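Polyguluronate lyase (Corynebacterium sp., PDB 1UAI) probably cleaves the poly-alpha-L-guluronate stretches of alginate, acting as a lyase with a jelly-roll beta-sandwich fold. Local coordinates at residues H145-E159 with V171-H183. Residues are numbered along the deposited sequence; the frame is centred on the assembly and turned at random.
Sequences HKLVTSDYKLNTVFE and VYYNGVLQTTISH
Strands 146-149 and 176-182 run nearly antiparallel at 168°, their axes 7.7 Å apart, too far for backbone pairing. Across this gap Lys146 and Val148 reach Gln178, and His145 reaches Thr179. Val148 also reaches Tyr173 on the neighbouring strand 168-173: its CG1 sits over one face of the Tyr173 ring, 3.4 Å from the centroid, a CH-pi contact. CG1 gets there by lying anti to the backbone N (chi1 175°). The amide nitrogen ND2 of Asn174 lies over the opposite face, offset toward the rim. Phe158 packs obliquely on Tyr173, its CB 3.6 Å from Tyr173 CE1. The amide of Gln178 is folded back by its bent chain: NE2 donates a hydrogen bond to Val176 O from above the carbonyl plane, and OE1 turns to Val148. At the far end, the His145 ring edge meets Thr179, NE2 hydrogen-bonding OG1 at 2.9 Å.

The two are edge strands of the two jelly-roll sheets, and where they meet one margin of the sandwich is bridged. Each carries a classic beta bulge, at Val148-Thr149 and Gln178-Thr179.

The hairpin turn Tyr173-Val176, type I', is fastened to strand 158-165. Asn174 N donates to Glu159 O at 2.7 Å, in the carbonyl plane. In return Glu159 N donates almost straight to Asn174 OD1 at 2.9 Å. Water also joins Asn174 ND2 to Val157 O. The Glu159 carboxylate turns elsewhere, to a salt bridge with Arg100.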
# COMPACT_ATOMS: atom_id res chain seq x y z
N HIS A 145 15.81 -6.97 2.20
CA HIS A 145 16.47 -6.48 3.40
C HIS A 145 16.24 -7.37 4.63
O HIS A 145 17.20 -7.75 5.31
CB HIS A 145 15.99 -5.05 3.69
CG HIS A 145 16.44 -4.52 5.01
ND1 HIS A 145 17.75 -4.19 5.28
CD2 HIS A 145 15.75 -4.27 6.15
CE1 HIS A 145 17.86 -3.77 6.52
NE2 HIS A 145 16.66 -3.80 7.07
N LYS A 146 14.99 -7.69 4.90
CA LYS A 146 14.66 -8.54 6.04
C LYS A 146 13.50 -9.47 5.72
O LYS A 146 12.40 -9.03 5.39
CB LYS A 146 14.30 -7.69 7.26
CG LYS A 146 13.65 -8.46 8.42
CD LYS A 146 14.58 -9.50 9.03
CE LYS A 146 13.88 -10.22 10.17
NZ LYS A 146 14.75 -11.24 10.82
N LEU A 147 13.76 -10.77 5.81
CA LEU A 147 12.71 -11.76 5.58
C LEU A 147 11.90 -11.86 6.87
O LEU A 147 12.45 -12.18 7.92
CB LEU A 147 13.31 -13.13 5.25
CG LEU A 147 12.30 -14.27 5.15
CD1 LEU A 147 11.47 -14.11 3.88
CD2 LEU A 147 13.03 -15.61 5.14
N VAL A 148 10.61 -11.56 6.79
CA VAL A 148 9.75 -11.66 7.96
C VAL A 148 9.39 -13.13 8.15
O VAL A 148 9.49 -13.67 9.25
CB VAL A 148 8.46 -10.83 7.77
CG1 VAL A 148 7.53 -11.04 8.95
CG2 VAL A 148 8.82 -9.35 7.63
N THR A 149 8.97 -13.77 7.06
CA THR A 149 8.62 -15.18 7.08
C THR A 149 8.60 -15.73 5.66
O THR A 149 8.24 -15.02 4.72
CB THR A 149 7.23 -15.42 7.70
OG1 THR A 149 6.89 -16.81 7.58
CG2 THR A 149 6.16 -14.59 7.00
N SER A 150 9.02 -16.98 5.50
CA SER A 150 9.01 -17.64 4.20
C SER A 150 7.76 -18.50 4.14
O SER A 150 7.55 -19.27 3.20
CB SER A 150 10.25 -18.52 4.05
OG SER A 150 10.30 -19.51 5.07
N ASP A 151 6.90 -18.34 5.15
CA ASP A 151 5.68 -19.13 5.25
C ASP A 151 4.42 -18.26 5.34
O ASP A 151 3.51 -18.56 6.11
CB ASP A 151 5.80 -20.06 6.47
CG ASP A 151 4.71 -21.11 6.53
OD1 ASP A 151 4.27 -21.60 5.47
OD2 ASP A 151 4.31 -21.47 7.65
N TYR A 152 4.38 -17.18 4.57
CA TYR A 152 3.19 -16.32 4.56
C TYR A 152 2.14 -17.01 3.70
O TYR A 152 2.39 -17.32 2.53
CB TYR A 152 3.47 -14.94 3.98
CG TYR A 152 2.19 -14.12 3.93
CD1 TYR A 152 1.67 -13.55 5.09
CD2 TYR A 152 1.43 -14.05 2.76
CE1 TYR A 152 0.42 -12.93 5.09
CE2 TYR A 152 0.18 -13.44 2.76
CZ TYR A 152 -0.32 -12.89 3.92
OH TYR A 152 -1.58 -12.33 3.92
N LYS A 153 0.97 -17.22 4.27
CA LYS A 153 -0.12 -17.89 3.57
C LYS A 153 -1.15 -16.88 3.10
O LYS A 153 -1.64 -16.07 3.89
CB LYS A 153 -0.74 -18.93 4.50
CG LYS A 153 0.30 -19.92 5.00
CD LYS A 153 -0.21 -20.81 6.12
CE LYS A 153 0.89 -21.75 6.58
NZ LYS A 153 0.48 -22.60 7.73
N LEU A 154 -1.47 -16.92 1.81
CA LEU A 154 -2.44 -15.99 1.25
C LEU A 154 -3.72 -15.94 2.08
O LEU A 154 -4.20 -16.96 2.58
CB LEU A 154 -2.77 -16.36 -0.20
CG LEU A 154 -1.66 -16.15 -1.23
CD1 LEU A 154 -2.18 -16.56 -2.61
CD2 LEU A 154 -1.22 -14.70 -1.24
N ASN A 155 -4.23 -14.72 2.22
CA ASN A 155 -5.45 -14.42 2.95
C ASN A 155 -5.29 -14.38 4.47
O ASN A 155 -6.28 -14.25 5.19
CB ASN A 155 -6.57 -15.40 2.55
CG ASN A 155 -6.84 -15.36 1.07
OD1 ASN A 155 -6.92 -14.28 0.47
ND2 ASN A 155 -6.98 -16.52 0.46
N THR A 156 -4.06 -14.49 4.94
CA THR A 156 -3.82 -14.42 6.38
C THR A 156 -3.65 -12.95 6.76
O THR A 156 -2.80 -12.25 6.22
CB THR A 156 -2.55 -15.18 6.79
OG1 THR A 156 -2.64 -16.54 6.35
CG2 THR A 156 -2.40 -15.17 8.31
N VAL A 157 -4.46 -12.50 7.71
CA VAL A 157 -4.39 -11.12 8.16
C VAL A 157 -3.27 -10.97 9.17
O VAL A 157 -3.12 -11.79 10.08
CB VAL A 157 -5.71 -10.68 8.82
CG1 VAL A 157 -5.59 -9.24 9.32
CG2 VAL A 157 -6.85 -10.79 7.82
N PHE A 158 -2.46 -9.93 9.00
CA PHE A 158 -1.37 -9.64 9.93
C PHE A 158 -1.43 -8.16 10.24
O PHE A 158 -2.07 -7.38 9.53
CB PHE A 158 -0.01 -10.01 9.32
CG PHE A 158 0.40 -9.15 8.16
CD1 PHE A 158 1.14 -7.99 8.35
CD2 PHE A 158 0.05 -9.51 6.86
CE1 PHE A 158 1.51 -7.19 7.27
CE2 PHE A 158 0.41 -8.72 5.77
CZ PHE A 158 1.15 -7.56 5.98
N GLU A 159 -0.78 -7.78 11.33
CA GLU A 159 -0.74 -6.39 11.73
C GLU A 159 0.67 -5.86 11.53
O GLU A 159 1.63 -6.38 12.10
CB GLU A 159 -1.15 -6.24 13.20
CG GLU A 159 -1.21 -4.80 13.68
CD GLU A 159 -1.84 -4.67 15.05
OE1 GLU A 159 -3.05 -4.98 15.18
OE2 GLU A 159 -1.14 -4.27 16.00
N VAL A 171 10.15 -1.22 12.26
CA VAL A 171 9.09 -1.91 11.53
C VAL A 171 8.70 -3.19 12.27
O VAL A 171 9.55 -4.02 12.58
CB VAL A 171 9.55 -2.27 10.10
CG1 VAL A 171 8.36 -2.73 9.27
CG2 VAL A 171 10.22 -1.06 9.45
N TYR A 172 7.40 -3.32 12.54
CA TYR A 172 6.86 -4.46 13.29
C TYR A 172 5.90 -5.32 12.48
O TYR A 172 5.21 -4.83 11.59
CB TYR A 172 6.11 -3.95 14.52
CG TYR A 172 6.92 -3.09 15.45
CD1 TYR A 172 7.50 -3.62 16.60
CD2 TYR A 172 7.11 -1.74 15.18
CE1 TYR A 172 8.26 -2.83 17.46
CE2 TYR A 172 7.87 -0.94 16.03
CZ TYR A 172 8.44 -1.49 17.16
OH TYR A 172 9.20 -0.71 18.00
N TYR A 173 5.87 -6.60 12.82
CA TYR A 173 4.98 -7.58 12.20
C TYR A 173 4.37 -8.35 13.37
O TYR A 173 5.09 -9.00 14.14
CB TYR A 173 5.79 -8.53 11.30
CG TYR A 173 5.01 -9.72 10.77
CD1 TYR A 173 4.14 -9.59 9.69
CD2 TYR A 173 5.20 -10.98 11.32
CE1 TYR A 173 3.48 -10.70 9.16
CE2 TYR A 173 4.54 -12.10 10.81
CZ TYR A 173 3.69 -11.95 9.73
OH TYR A 173 3.08 -13.07 9.20
N ASN A 174 3.06 -8.26 13.50
CA ASN A 174 2.34 -8.89 14.60
C ASN A 174 2.97 -8.60 15.95
O ASN A 174 3.12 -9.48 16.80
CB ASN A 174 2.21 -10.40 14.36
CG ASN A 174 1.24 -10.73 13.25
OD1 ASN A 174 0.35 -9.93 12.94
ND2 ASN A 174 1.39 -11.90 12.64
N GLY A 175 3.33 -7.33 16.15
CA GLY A 175 3.91 -6.89 17.40
C GLY A 175 5.39 -7.11 17.62
O GLY A 175 5.95 -6.61 18.60
N VAL A 176 6.04 -7.84 16.72
CA VAL A 176 7.46 -8.12 16.87
C VAL A 176 8.32 -7.25 15.96
O VAL A 176 8.08 -7.15 14.76
CB VAL A 176 7.76 -9.62 16.57
CG1 VAL A 176 9.24 -9.90 16.73
CG2 VAL A 176 6.94 -10.50 17.51
N LEU A 177 9.33 -6.61 16.55
CA LEU A 177 10.24 -5.75 15.79
C LEU A 177 11.00 -6.60 14.78
O LEU A 177 11.65 -7.59 15.15
CB LEU A 177 11.22 -5.06 16.75
CG LEU A 177 12.24 -4.11 16.12
CD1 LEU A 177 11.53 -2.98 15.39
CD2 LEU A 177 13.15 -3.55 17.20
N GLN A 178 10.92 -6.21 13.51
CA GLN A 178 11.58 -6.95 12.44
C GLN A 178 12.91 -6.33 12.03
O GLN A 178 13.87 -7.03 11.72
CB GLN A 178 10.67 -7.01 11.21
CG GLN A 178 9.35 -7.71 11.46
CD GLN A 178 9.54 -9.14 11.91
OE1 GLN A 178 10.21 -9.92 11.23
NE2 GLN A 178 8.96 -9.49 13.04
N THR A 179 12.95 -5.00 12.02
CA THR A 179 14.16 -4.29 11.64
C THR A 179 14.07 -2.83 12.02
O THR A 179 12.98 -2.29 12.21
CB THR A 179 14.40 -4.39 10.11
OG1 THR A 179 15.67 -3.79 9.79
CG2 THR A 179 13.30 -3.65 9.35
N THR A 180 15.24 -2.21 12.17
CA THR A 180 15.34 -0.79 12.48
C THR A 180 16.21 -0.22 11.37
O THR A 180 17.35 -0.66 11.18
CB THR A 180 16.01 -0.55 13.85
OG1 THR A 180 15.21 -1.15 14.88
CG2 THR A 180 16.12 0.94 14.13
N ILE A 181 15.66 0.73 10.63
CA ILE A 181 16.36 1.34 9.51
C ILE A 181 16.70 2.80 9.76
O ILE A 181 15.84 3.59 10.16
CB ILE A 181 15.48 1.23 8.23
CG1 ILE A 181 15.25 -0.24 7.89
CG2 ILE A 181 16.14 1.97 7.07
CD1 ILE A 181 14.23 -0.48 6.80
N SER A 182 17.96 3.16 9.52
CA SER A 182 18.40 4.54 9.69
C SER A 182 17.84 5.35 8.53
O SER A 182 17.99 4.97 7.37
CB SER A 182 19.92 4.62 9.70
OG SER A 182 20.46 3.94 10.82
N HIS A 183 17.18 6.46 8.84
CA HIS A 183 16.57 7.31 7.83
C HIS A 183 16.44 8.71 8.41
O HIS A 183 15.76 8.90 9.42
CB HIS A 183 15.20 6.75 7.46
CG HIS A 183 14.53 7.48 6.34
ND1 HIS A 183 15.04 7.52 5.06
CD2 HIS A 183 13.37 8.19 6.30
CE1 HIS A 183 14.23 8.21 4.28
NE2 HIS A 183 13.21 8.63 5.01
O HOH W 1 -0.74 -13.14 10.82
O HOH W 2 2.81 -5.10 14.41